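Local coordinates for protein salicylaldehyde dehydrogenase NahF (Pseudomonas putida, PDB 4JZ6) that probably oxidises salicylaldehyde to salicylate with NAD+ and water, as a member of the aldehyde dehydrogenase family acting in naphthalene degradation, at residues Leu295-Ile300 with Cys339-Met344; Ala376-Thr381 with Gly399-Val404; Ser303-Val308 with Asp394-Gly399. All blocks are in the same frame, centred on the assembly; numbering follows the deposited sequence.

Contact 1. Residues Leu295-Ile300 with Cys339-Met344; sequences LFQGQI and CIIGPM. With NK (salicylaldehyde), chain B.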
ATOM      1  N   LEU A 295     -29.894  -3.159   8.491  1.00 24.57           N
ATOM      2  CA  LEU A 295     -29.642  -4.372   7.740  1.00 24.30           C
ATOM      3  C   LEU A 295     -28.631  -5.206   8.529  1.00 26.42           C
ATOM      4  O   LEU A 295     -27.616  -4.676   8.990  1.00 24.09           O
ATOM      5  CB  LEU A 295     -29.126  -4.039   6.344  1.00 23.57           C
ATOM      6  CG  LEU A 295     -28.696  -5.215   5.469  1.00 23.26           C
ATOM      7  CD1 LEU A 295     -29.831  -6.195   5.290  1.00 23.79           C
ATOM      8  CD2 LEU A 295     -28.234  -4.696   4.131  1.00 22.62           C
ATOM      9  N   PHE A 296     -28.932  -6.497   8.704  1.00 24.71           N
ATOM     10  CA  PHE A 296     -28.077  -7.424   9.460  1.00 24.89           C
ATOM     11  C   PHE A 296     -27.724  -6.880  10.849  1.00 31.30           C
ATOM     12  O   PHE A 296     -26.598  -7.038  11.327  1.00 25.20           O
ATOM     13  CB  PHE A 296     -26.813  -7.785   8.660  1.00 24.19           C
ATOM     14  CG  PHE A 296     -25.979  -8.877   9.284  1.00 24.43           C
ATOM     15  CD1 PHE A 296     -26.571 -10.028   9.789  1.00 25.14           C
ATOM     16  CD2 PHE A 296     -24.597  -8.752   9.363  1.00 24.03           C
ATOM     17  CE1 PHE A 296     -25.802 -11.027  10.366  1.00 25.46           C
ATOM     18  CE2 PHE A 296     -23.824  -9.757   9.935  1.00 24.33           C
ATOM     19  CZ  PHE A 296     -24.432 -10.896  10.435  1.00 25.05           C
ATOM     20  N   GLN A 297     -28.696  -6.226  11.481  1.00 25.82           N
ATOM     21  CA  GLN A 297     -28.533  -5.720  12.839  1.00 26.36           C
ATOM     22  C   GLN A 297     -27.390  -4.725  12.978  1.00 34.88           C
ATOM     23  O   GLN A 297     -26.720  -4.708  14.006  1.00 35.88           O
ATOM     24  CB  GLN A 297     -28.275  -6.874  13.809  1.00 37.82           C
ATOM     25  CG  GLN A 297     -29.290  -7.976  13.733  1.00 36.61           C
ATOM     26  CD  GLN A 297     -28.844  -9.155  12.887  1.00 34.96           C
ATOM     27  OE1 GLN A 297     -29.509  -9.514  11.919  1.00 38.26           O
ATOM     28  NE2 GLN A 297     -27.727  -9.772  13.258  1.00 32.40           N
ATOM     29  N   GLY A 298     -27.148  -3.918  11.949  1.00 26.94           N
ATOM     30  CA  GLY A 298     -26.066  -2.952  11.994  1.00 29.24           C
ATOM     31  C   GLY A 298     -24.700  -3.580  12.233  1.00 32.60           C
ATOM     32  O   GLY A 298     -23.789  -2.948  12.777  1.00 35.52           O
ATOM     33  N   GLN A 299     -24.558  -4.837  11.831  1.00 30.13           N
ATOM     34  CA  GLN A 299     -23.292  -5.534  11.977  1.00 27.26           C
ATOM     35  C   GLN A 299     -22.497  -5.505  10.675  1.00 26.23           C
ATOM     36  O   GLN A 299     -21.737  -6.425  10.372  1.00 26.25           O
ATOM     37  CB  GLN A 299     -23.521  -6.968  12.443  1.00 24.94           C
ATOM     38  CG  GLN A 299     -23.992  -7.062  13.870  1.00 25.87           C
ATOM     39  CD  GLN A 299     -24.101  -8.495  14.351  1.00 37.01           C
ATOM     40  OE1 GLN A 299     -23.635  -8.836  15.442  1.00 33.53           O
ATOM     41  NE2 GLN A 299     -24.724  -9.345  13.540  1.00 26.38           N
ATOM     42  N   ILE A 300     -22.680  -4.443   9.902  1.00 26.82           N
ATOM     43  CA  ILE A 300     -21.916  -4.256   8.678  1.00 26.50           C
ATOM     44  C   ILE A 300     -20.931  -3.132   8.947  1.00 26.24           C
ATOM     45  O   ILE A 300     -21.286  -2.163   9.611  1.00 29.28           O
ATOM     46  CB  ILE A 300     -22.841  -3.884   7.502  1.00 22.74           C
ATOM     47  CG1 ILE A 300     -24.097  -4.762   7.526  1.00 22.43           C
ATOM     48  CG2 ILE A 300     -22.108  -4.010   6.177  1.00 21.49           C
ATOM     49  CD1 ILE A 300     -25.085  -4.467   6.421  1.00 23.15           C
ATOM     50  N   CYS A 339     -37.250 -11.685   9.920  1.00 45.96           N
ATOM     51  CA  CYS A 339     -36.552 -10.937  10.946  1.00 38.99           C
ATOM     52  C   CYS A 339     -35.671  -9.887  10.286  1.00 33.43           C
ATOM     53  O   CYS A 339     -34.836 -10.208   9.442  1.00 28.51           O
ATOM     54  CB  CYS A 339     -35.700 -11.872  11.801  1.00 32.38           C
ATOM     55  SG  CYS A 339     -36.648 -13.154  12.605  1.00 64.98           S
ATOM     56  N   ILE A 340     -35.869  -8.629  10.658  1.00 29.12           N
ATOM     57  CA  ILE A 340     -34.977  -7.574  10.205  1.00 28.21           C
ATOM     58  C   ILE A 340     -33.828  -7.480  11.199  1.00 28.06           C
ATOM     59  O   ILE A 340     -32.657  -7.434  10.819  1.00 27.34           O
ATOM     60  CB  ILE A 340     -35.699  -6.219  10.083  1.00 30.14           C
ATOM     61  CG1 ILE A 340     -36.952  -6.363   9.215  1.00 28.61           C
ATOM     62  CG2 ILE A 340     -34.756  -5.157   9.530  1.00 27.37           C
ATOM     63  CD1 ILE A 340     -36.681  -6.916   7.837  1.00 28.08           C
ATOM     64  N   ILE A 341     -34.176  -7.479  12.479  1.00 28.82           N
ATOM     65  CA  ILE A 341     -33.180  -7.415  13.541  1.00 41.82           C
ATOM     66  C   ILE A 341     -32.950  -8.796  14.159  1.00 39.79           C
ATOM     67  O   ILE A 341     -33.647  -9.194  15.094  1.00 43.46           O
ATOM     68  CB  ILE A 341     -33.599  -6.427  14.657  1.00 39.86           C
ATOM     69  CG1 ILE A 341     -34.204  -5.153  14.060  1.00 36.51           C
ATOM     70  CG2 ILE A 341     -32.412  -6.105  15.560  1.00 39.11           C
ATOM     71  CD1 ILE A 341     -33.209  -4.269  13.368  1.00 28.24           C
ATOM     72  N   GLY A 342     -31.979  -9.528  13.627  1.00 35.24           N
ATOM     73  CA  GLY A 342     -31.605 -10.810  14.191  1.00 35.23           C
ATOM     74  C   GLY A 342     -30.753 -10.643  15.433  1.00 35.22           C
ATOM     75  O   GLY A 342     -30.498  -9.523  15.869  1.00 29.64           O
ATOM     76  N   PRO A 343     -30.322 -11.760  16.033  1.00 40.10           N
ATOM     77  CA  PRO A 343     -29.427 -11.633  17.187  1.00 34.71           C
ATOM     78  C   PRO A 343     -28.035 -11.198  16.752  1.00 29.85           C
ATOM     79  O   PRO A 343     -27.634 -11.467  15.623  1.00 32.39           O
ATOM     80  CB  PRO A 343     -29.393 -13.052  17.762  1.00 33.96           C
ATOM     81  CG  PRO A 343     -29.746 -13.939  16.609  1.00 35.21           C
ATOM     82  CD  PRO A 343     -30.734 -13.155  15.797  1.00 39.47           C
ATOM     83  N   MET A 344     -27.314 -10.520  17.636  1.00 30.00           N
ATOM     84  CA  MET A 344     -25.929 -10.160  17.367  1.00 29.32           C
ATOM     85  C   MET A 344     -25.048 -11.394  17.469  1.00 29.56           C
ATOM     86  O   MET A 344     -25.526 -12.471  17.808  1.00 30.28           O
ATOM     87  CB  MET A 344     -25.460  -9.057  18.311  1.00 29.55           C
ATOM     88  CG  MET A 344     -26.196  -7.756  18.079  1.00 29.25           C
ATOM     89  SD  MET A 344     -25.700  -6.402  19.151  1.00 29.59           S
ATOM     90  CE  MET A 344     -26.162  -7.050  20.756  1.00 31.02           C
TER
HETATM   91  OAH  NK B 501     -18.853  -3.954   6.066  1.00 34.03           O
HETATM   92  CAD  NK B 501     -18.719  -5.131   5.794  1.00 24.65           C
HETATM   93  CAA  NK B 501     -19.079  -5.518   4.412  1.00 25.42           C
HETATM   94  CAC  NK B 501     -18.574  -4.833   3.308  1.00 20.73           C
HETATM   95  CAG  NK B 501     -18.948  -5.236   2.029  1.00 20.00           C
HETATM   96  CAI  NK B 501     -19.822  -6.292   1.854  1.00 19.66           C
HETATM   97  CAE  NK B 501     -20.330  -6.966   2.949  1.00 29.08           C
HETATM   98  CAB  NK B 501     -19.959  -6.577   4.236  1.00 29.44           C
HETATM   99  OAF  NK B 501     -20.434  -7.215   5.357  1.00 32.05           O
HETATM  100  O   HOH W   1     -31.456  -7.748   8.505  1.00 34.60           O
HETATM  101  O   HOH W   2     -25.062 -11.998  14.474  1.00 27.81           O
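Q297 lays its side chain over the backbone of I341-P343, with the methylene CG between the two peptides that flank G342; Q297 CG is 2.9 Å from G342 O and close to G342 N. CG sits beside the backbone N, and a bend at chi2 (98°) turns the carboxamide along the loop, bringing OE1 to 3.0 Å from G342 N. CG also touches the CG2 methyl of I341. A CB on G342 would fall about 2.8 Å from Q297 OE1, so the close approach probably depends on the glycine. Q299 reaches further along the same loop on an extended chain and crosses M344 at about a right angle, with Q299 OE1 3.3 Å from M344 CA. Its NE2 lies 3.5 Å above one face of the F296 ring, offset toward the rim, while F296 also stacks on W113.

Two waters join the loops. One accepts from F296 N and donates to I340 O (2.8 and 2.6 Å); the other accepts from Q299 NE2 and can donate to P343 O. Residues 295-300 follow helix 282-294 and lead into the substrate pocket, where I300 CG2 is 3.3 Å from OAH of salicylaldehyde and C301 comes next. In this buried contact one water thus joins the two backbones, the other a side-chain amide to a backbone carbonyl, so polar groups are satisfied partly through water.

Contact 2. Residues Ala376-Thr381 with Gly399-Val404; sequences AVMPAT and GPITVV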
ATOM      1  N   ALA A 376     -26.578 -10.887  23.115  1.00 34.08           N
ATOM      2  CA  ALA A 376     -26.703 -10.622  21.689  1.00 48.53           C
ATOM      3  C   ALA A 376     -28.098 -10.138  21.312  1.00 32.79           C
ATOM      4  O   ALA A 376     -28.429 -10.044  20.132  1.00 59.31           O
ATOM      5  CB  ALA A 376     -26.336 -11.858  20.890  1.00 48.04           C
ATOM      6  N   VAL A 377     -28.908  -9.821  22.314  1.00 33.71           N
ATOM      7  CA  VAL A 377     -30.275  -9.373  22.076  1.00 33.82           C
ATOM      8  C   VAL A 377     -30.441  -7.874  22.353  1.00 42.12           C
ATOM      9  O   VAL A 377     -30.109  -7.392  23.439  1.00 34.31           O
ATOM     10  CB  VAL A 377     -31.279 -10.179  22.929  1.00 35.09           C
ATOM     11  CG1 VAL A 377     -32.705  -9.772  22.604  1.00 35.22           C
ATOM     12  CG2 VAL A 377     -31.086 -11.666  22.705  1.00 35.36           C
ATOM     13  N   MET A 378     -30.953  -7.145  21.364  1.00 35.18           N
ATOM     14  CA  MET A 378     -31.153  -5.702  21.480  1.00 32.74           C
ATOM     15  C   MET A 378     -32.268  -5.253  20.549  1.00 32.99           C
ATOM     16  O   MET A 378     -32.344  -5.708  19.409  1.00 32.68           O
ATOM     17  CB  MET A 378     -29.865  -4.957  21.119  1.00 31.91           C
ATOM     18  CG  MET A 378     -29.908  -3.447  21.354  1.00 35.41           C
ATOM     19  SD  MET A 378     -28.317  -2.639  21.037  1.00 31.07           S
ATOM     20  CE  MET A 378     -28.651  -0.998  21.667  1.00 31.49           C
ATOM     21  N   PRO A 379     -33.155  -4.371  21.035  1.00 34.54           N
ATOM     22  CA  PRO A 379     -34.151  -3.761  20.148  1.00 32.59           C
ATOM     23  C   PRO A 379     -33.502  -2.701  19.270  1.00 34.93           C
ATOM     24  O   PRO A 379     -32.444  -2.184  19.631  1.00 32.98           O
ATOM     25  CB  PRO A 379     -35.133  -3.108  21.124  1.00 33.59           C
ATOM     26  CG  PRO A 379     -34.362  -2.919  22.389  1.00 34.16           C
ATOM     27  CD  PRO A 379     -33.398  -4.054  22.454  1.00 35.63           C
ATOM     28  N   ALA A 380     -34.113  -2.399  18.128  1.00 33.37           N
ATOM     29  CA  ALA A 380     -33.622  -1.323  17.278  1.00 33.30           C
ATOM     30  C   ALA A 380     -33.623  -0.024  18.075  1.00 39.32           C
ATOM     31  O   ALA A 380     -34.650   0.382  18.617  1.00 31.44           O
ATOM     32  CB  ALA A 380     -34.476  -1.189  16.037  1.00 29.90           C
ATOM     33  N   THR A 381     -32.461   0.613  18.155  1.00 30.26           N
ATOM     34  CA  THR A 381     -32.279   1.765  19.028  1.00 30.75           C
ATOM     35  C   THR A 381     -31.730   2.985  18.279  1.00 30.11           C
ATOM     36  O   THR A 381     -30.785   2.870  17.504  1.00 29.30           O
ATOM     37  CB  THR A 381     -31.335   1.406  20.200  1.00 31.19           C
ATOM     38  OG1 THR A 381     -31.847   0.264  20.900  1.00 31.87           O
ATOM     39  CG2 THR A 381     -31.207   2.562  21.171  1.00 31.85           C
ATOM     40  N   GLY A 399     -23.941  -3.060  16.053  1.00 35.91           N
ATOM     41  CA  GLY A 399     -25.250  -3.447  16.547  1.00 29.96           C
ATOM     42  C   GLY A 399     -26.399  -2.659  15.949  1.00 27.11           C
ATOM     43  O   GLY A 399     -26.179  -1.695  15.213  1.00 26.54           O
ATOM     44  N   PRO A 400     -27.637  -3.085  16.256  1.00 27.68           N
ATOM     45  CA  PRO A 400     -28.871  -2.421  15.820  1.00 28.46           C
ATOM     46  C   PRO A 400     -29.108  -1.124  16.598  1.00 32.08           C
ATOM     47  O   PRO A 400     -30.173  -0.918  17.190  1.00 28.89           O
ATOM     48  CB  PRO A 400     -29.951  -3.447  16.159  1.00 28.46           C
ATOM     49  CG  PRO A 400     -29.403  -4.184  17.335  1.00 29.03           C
ATOM     50  CD  PRO A 400     -27.916  -4.277  17.078  1.00 28.42           C
ATOM     51  N   ILE A 401     -28.096  -0.264  16.599  1.00 28.42           N
ATOM     52  CA  ILE A 401     -28.181   1.041  17.231  1.00 32.21           C
ATOM     53  C   ILE A 401     -27.520   2.050  16.298  1.00 31.60           C
ATOM     54  O   ILE A 401     -26.609   1.697  15.548  1.00 27.55           O
ATOM     55  CB  ILE A 401     -27.502   1.047  18.622  1.00 28.97           C
ATOM     56  CG1 ILE A 401     -27.686   2.398  19.315  1.00 29.52           C
ATOM     57  CG2 ILE A 401     -26.034   0.687  18.509  1.00 28.53           C
ATOM     58  CD1 ILE A 401     -27.082   2.471  20.706  1.00 30.35           C
ATOM     59  N   THR A 402     -28.004   3.288  16.320  1.00 27.75           N
ATOM     60  CA  THR A 402     -27.441   4.347  15.495  1.00 28.52           C
ATOM     61  C   THR A 402     -27.701   5.717  16.135  1.00 34.97           C
ATOM     62  O   THR A 402     -28.626   5.869  16.944  1.00 28.58           O
ATOM     63  CB  THR A 402     -27.990   4.283  14.051  1.00 26.56           C
ATOM     64  OG1 THR A 402     -27.137   5.030  13.176  1.00 25.96           O
ATOM     65  CG2 THR A 402     -29.413   4.823  13.980  1.00 27.03           C
ATOM     66  N   VAL A 403     -26.874   6.705  15.786  1.00 27.56           N
ATOM     67  CA  VAL A 403     -26.937   8.016  16.435  1.00 28.21           C
ATOM     68  C   VAL A 403     -27.265   9.176  15.492  1.00 28.08           C
ATOM     69  O   VAL A 403     -26.868   9.188  14.323  1.00 27.29           O
ATOM     70  CB  VAL A 403     -25.632   8.347  17.196  1.00 29.57           C
ATOM     71  CG1 VAL A 403     -25.321   7.261  18.208  1.00 28.80           C
ATOM     72  CG2 VAL A 403     -24.474   8.532  16.233  1.00 27.67           C
ATOM     73  N   VAL A 404     -28.002  10.149  16.021  1.00 28.76           N
ATOM     74  CA  VAL A 404     -28.336  11.357  15.281  1.00 29.09           C
ATOM     75  C   VAL A 404     -27.509  12.535  15.784  1.00 30.59           C
ATOM     76  O   VAL A 404     -27.561  12.881  16.966  1.00 30.02           O
ATOM     77  CB  VAL A 404     -29.828  11.716  15.419  1.00 29.41           C
ATOM     78  CG1 VAL A 404     -30.202  12.794  14.430  1.00 29.37           C
ATOM     79  CG2 VAL A 404     -30.688  10.489  15.207  1.00 32.83           C
TER
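The flat groups that meet here are peptides: T381 N approaches P400 O in the carbonyl plane (2.9 Å, N-H...O 154°), and A380 CA adds a longer C-H...O contact to the same oxygen. T381 O receives T402 N at 3.1 Å, the donor tilted 18° from the carbonyl plane, and I401 CA points a hydrogen at it as well. T381 and I401 thereby form a parallel bridge at the start of strands 381-384 and 401-407, neighbours in the seven-stranded mixed sheet of this aldehyde dehydrogenase. Just before the bridge, P400 is the centre of an inverse gamma turn.

Over the bridge, the side chains of T381 and I401 lie alongside each other and point the same way, with T381 CB 3.9 Å from I401 CG1; F357 of helix 349-362 packs on both. M378 runs fully extended, CG anti to the backbone N (chi1 -174°). Its CB touches the ring carbon P400 CG at 3.9 Å, and its terminal methyl CE reaches I401 CB at 3.8 Å. I353, from the same helix as F357, also packs against M378. T402 OG1 hydrogen-bonds T304 O, just ahead of the neighbouring strand 306-310.

Contact 3. Residues Ser303-Val308 with Asp394-Gly399; sequences STERLV and DEETFG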
ATOM      1  N   SER A 303     -22.436  -0.084   7.950  1.00 21.99           N
ATOM      2  CA  SER A 303     -23.764   0.215   8.488  1.00 22.53           C
ATOM      3  C   SER A 303     -23.820   1.682   8.836  1.00 24.53           C
ATOM      4  O   SER A 303     -22.829   2.249   9.293  1.00 28.12           O
ATOM      5  CB  SER A 303     -24.061  -0.595   9.750  1.00 28.05           C
ATOM      6  OG  SER A 303     -24.392  -1.935   9.448  1.00 32.65           O
ATOM      7  N   THR A 304     -24.970   2.300   8.607  1.00 23.55           N
ATOM      8  CA  THR A 304     -25.148   3.708   8.912  1.00 23.31           C
ATOM      9  C   THR A 304     -25.057   3.917  10.419  1.00 31.16           C
ATOM     10  O   THR A 304     -25.985   3.576  11.154  1.00 29.67           O
ATOM     11  CB  THR A 304     -26.507   4.193   8.418  1.00 23.56           C
ATOM     12  OG1 THR A 304     -26.705   3.754   7.069  1.00 23.07           O
ATOM     13  CG2 THR A 304     -26.578   5.701   8.482  1.00 23.83           C
ATOM     14  N   GLU A 305     -23.935   4.463  10.883  1.00 31.87           N
ATOM     15  CA  GLU A 305     -23.724   4.650  12.317  1.00 24.64           C
ATOM     16  C   GLU A 305     -24.011   6.079  12.768  1.00 36.61           C
ATOM     17  O   GLU A 305     -24.168   6.342  13.955  1.00 25.86           O
ATOM     18  CB  GLU A 305     -22.304   4.245  12.714  1.00 28.15           C
ATOM     19  CG  GLU A 305     -21.969   2.794  12.410  1.00 29.20           C
ATOM     20  CD  GLU A 305     -21.378   2.063  13.601  1.00 32.07           C
ATOM     21  OE1 GLU A 305     -21.183   2.706  14.655  1.00 34.19           O
ATOM     22  OE2 GLU A 305     -21.118   0.845  13.487  1.00 34.64           O
ATOM     23  N   ARG A 306     -24.072   7.000  11.812  1.00 24.87           N
ATOM     24  CA  ARG A 306     -24.417   8.385  12.104  1.00 27.15           C
ATOM     25  C   ARG A 306     -25.501   8.871  11.158  1.00 31.24           C
ATOM     26  O   ARG A 306     -25.517   8.516   9.977  1.00 33.49           O
ATOM     27  CB  ARG A 306     -23.202   9.297  11.931  1.00 25.30           C
ATOM     28  CG  ARG A 306     -22.189   9.276  13.054  1.00 25.68           C
ATOM     29  CD  ARG A 306     -20.874   9.814  12.534  1.00 25.38           C
ATOM     30  NE  ARG A 306     -20.032  10.381  13.579  1.00 36.99           N
ATOM     31  CZ  ARG A 306     -19.074  11.277  13.351  1.00 35.29           C
ATOM     32  NH1 ARG A 306     -18.843  11.707  12.115  1.00 25.55           N
ATOM     33  NH2 ARG A 306     -18.351  11.750  14.357  1.00 31.05           N
ATOM     34  N   LEU A 307     -26.398   9.694  11.687  1.00 28.36           N
ATOM     35  CA  LEU A 307     -27.322  10.450  10.866  1.00 26.11           C
ATOM     36  C   LEU A 307     -27.055  11.926  11.140  1.00 31.47           C
ATOM     37  O   LEU A 307     -27.569  12.474  12.123  1.00 28.83           O
ATOM     38  CB  LEU A 307     -28.771  10.115  11.233  1.00 36.73           C
ATOM     39  CG  LEU A 307     -29.412   8.767  10.866  1.00 34.51           C
ATOM     40  CD1 LEU A 307     -29.292   8.503   9.376  1.00 34.08           C
ATOM     41  CD2 LEU A 307     -28.831   7.605  11.664  1.00 30.72           C
ATOM     42  N   VAL A 308     -26.235  12.572  10.310  1.00 26.53           N
ATOM     43  CA  VAL A 308     -26.021  14.014  10.487  1.00 26.85           C
ATOM     44  C   VAL A 308     -27.099  14.814   9.743  1.00 27.16           C
ATOM     45  O   VAL A 308     -27.163  14.828   8.513  1.00 26.74           O
ATOM     46  CB  VAL A 308     -24.545  14.486  10.203  1.00 26.58           C
ATOM     47  CG1 VAL A 308     -23.551  13.513  10.808  1.00 26.25           C
ATOM     48  CG2 VAL A 308     -24.268  14.635   8.741  1.00 26.02           C
ATOM     49  N   ASP A 394     -18.187   8.857  17.756  1.00 27.99           N
ATOM     50  CA  ASP A 394     -17.321   8.383  16.685  1.00 42.27           C
ATOM     51  C   ASP A 394     -16.846   6.942  16.863  1.00 45.81           C
ATOM     52  O   ASP A 394     -16.276   6.356  15.944  1.00 50.51           O
ATOM     53  CB  ASP A 394     -16.124   9.322  16.498  1.00 27.24           C
ATOM     54  CG  ASP A 394     -15.426   9.116  15.165  1.00 36.06           C
ATOM     55  OD1 ASP A 394     -16.126   8.798  14.176  1.00 29.70           O
ATOM     56  OD2 ASP A 394     -14.182   9.267  15.104  1.00 36.08           O
ATOM     57  N   GLU A 395     -17.071   6.364  18.036  1.00 27.61           N
ATOM     58  CA  GLU A 395     -16.718   4.963  18.247  1.00 32.61           C
ATOM     59  C   GLU A 395     -17.683   4.038  17.506  1.00 30.84           C
ATOM     60  O   GLU A 395     -18.901   4.180  17.615  1.00 27.06           O
ATOM     61  CB  GLU A 395     -16.708   4.629  19.737  1.00 37.12           C
ATOM     62  CG  GLU A 395     -15.349   4.221  20.268  1.00 42.83           C
ATOM     63  CD  GLU A 395     -15.207   4.482  21.754  1.00 44.47           C
ATOM     64  OE1 GLU A 395     -15.336   3.518  22.539  1.00 49.77           O
ATOM     65  OE2 GLU A 395     -14.963   5.650  22.135  1.00 42.26           O
ATOM     66  N   GLU A 396     -17.135   3.096  16.748  1.00 27.65           N
ATOM     67  CA  GLU A 396     -17.957   2.142  16.013  1.00 26.08           C
ATOM     68  C   GLU A 396     -18.720   1.237  16.972  1.00 27.67           C
ATOM     69  O   GLU A 396     -18.156   0.736  17.942  1.00 31.24           O
ATOM     70  CB  GLU A 396     -17.094   1.301  15.067  1.00 26.88           C
ATOM     71  CG  GLU A 396     -17.892   0.436  14.112  1.00 25.06           C
ATOM     72  CD  GLU A 396     -17.017  -0.310  13.123  1.00 31.08           C
ATOM     73  OE1 GLU A 396     -17.465  -0.521  11.976  1.00 23.17           O
ATOM     74  OE2 GLU A 396     -15.882  -0.690  13.493  1.00 36.07           O
ATOM     75  N   THR A 397     -20.003   1.036  16.698  1.00 26.30           N
ATOM     76  CA  THR A 397     -20.842   0.188  17.530  1.00 45.51           C
ATOM     77  C   THR A 397     -21.509  -0.877  16.668  1.00 42.66           C
ATOM     78  O   THR A 397     -22.446  -0.592  15.930  1.00 50.91           O
ATOM     79  CB  THR A 397     -21.934   1.011  18.241  1.00 54.02           C
ATOM     80  OG1 THR A 397     -22.894   1.472  17.281  1.00 57.85           O
ATOM     81  CG2 THR A 397     -21.323   2.211  18.959  1.00 51.34           C
ATOM     82  N   PHE A 398     -21.023  -2.107  16.756  1.00 40.76           N
ATOM     83  CA  PHE A 398     -21.528  -3.181  15.908  1.00 38.87           C
ATOM     84  C   PHE A 398     -22.850  -3.719  16.425  1.00 44.04           C
ATOM     85  O   PHE A 398     -22.882  -4.716  17.148  1.00 59.77           O
ATOM     86  CB  PHE A 398     -20.497  -4.309  15.808  1.00 41.81           C
ATOM     87  CG  PHE A 398     -19.979  -4.524  14.417  1.00 42.85           C
ATOM     88  CD1 PHE A 398     -19.476  -3.460  13.677  1.00 37.17           C
ATOM     89  CD2 PHE A 398     -19.994  -5.788  13.844  1.00 42.25           C
ATOM     90  CE1 PHE A 398     -19.002  -3.653  12.392  1.00 35.07           C
ATOM     91  CE2 PHE A 398     -19.517  -5.988  12.556  1.00 42.03           C
ATOM     92  CZ  PHE A 398     -19.021  -4.919  11.829  1.00 36.81           C
ATOM     93  N   GLY A 399     -23.941  -3.060  16.053  1.00 35.91           N
ATOM     94  CA  GLY A 399     -25.250  -3.447  16.547  1.00 29.96           C
ATOM     95  C   GLY A 399     -26.399  -2.659  15.949  1.00 27.11           C
ATOM     96  O   GLY A 399     -26.179  -1.695  15.213  1.00 26.54           O
TER
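E305 meets the backbone of T397 where the approach to strand 306-310, in the alpha/beta sheet of the aldehyde dehydrogenase fold, faces the EETFGP loop that leads to strand 401-407. Hydrogen bonding centres on one carboxylate oxygen: T397 N donates to the syn lone pair of E305 OE1 at 2.9 Å and nearly straight (166°), and T397 OG1 adds a weak bond to the same atom at 3.4 Å. The threonine hydroxyl sits between its backbone N and carbonyl carbon (chi1 70°), which turns it toward that oxygen. K271 forms a salt bridge with E305 OE1 and also donates to E395 O. With an alanine in place of E305, the amide of T397 would probably be left without its acceptor and K271 without its carboxylate mate.

The second ionic pair is looser. D394 OD1 lies 3.7 Å from R306 NH2, over one face of the guanidinium, so charge alone links them and no N-H is directed at the oxygen. R306 is held chiefly by Y393 O, with I416 O and D419 as further partners, while D394 is held by S420 and V421 N.

E305 OE2 lies 3.3 Å from the methylene E396 CG, the two side chains crossing at about a right angle. Their carboxylates are turned 49° apart; the 4.2 Å between E305 OE2 and E396 OE1 sets like charges close, probably unfavourable in itself and tempered by K271. The E396 carboxylate has its main polar partner at G270, and its OE1 lies at the edge of the F398 ring, in plane.

Overall arrangement
The three contacts form one continuous patch, their centres about 9 Å (contacts 1 and 2), 10 Å (2 and 3) and 13 Å (1 and 3) apart. Along the chain contact 1 closes before contact 2 opens, whereas contact 3 interleaves with both. Contacts 2 and 3 share G399 and reach the adjacent strands 401-407 and 306-310, where V403 O is probably bonded to L307 N. Contact 1 lies beyond the starts of these strands: M344 N probably bonds A376 O, and P400 packs on I341. F398 packs against Q299 and I300, so the loop of contact 3 and the pocket-lining segment of contact 1 meet directly beside the salicylaldehyde site.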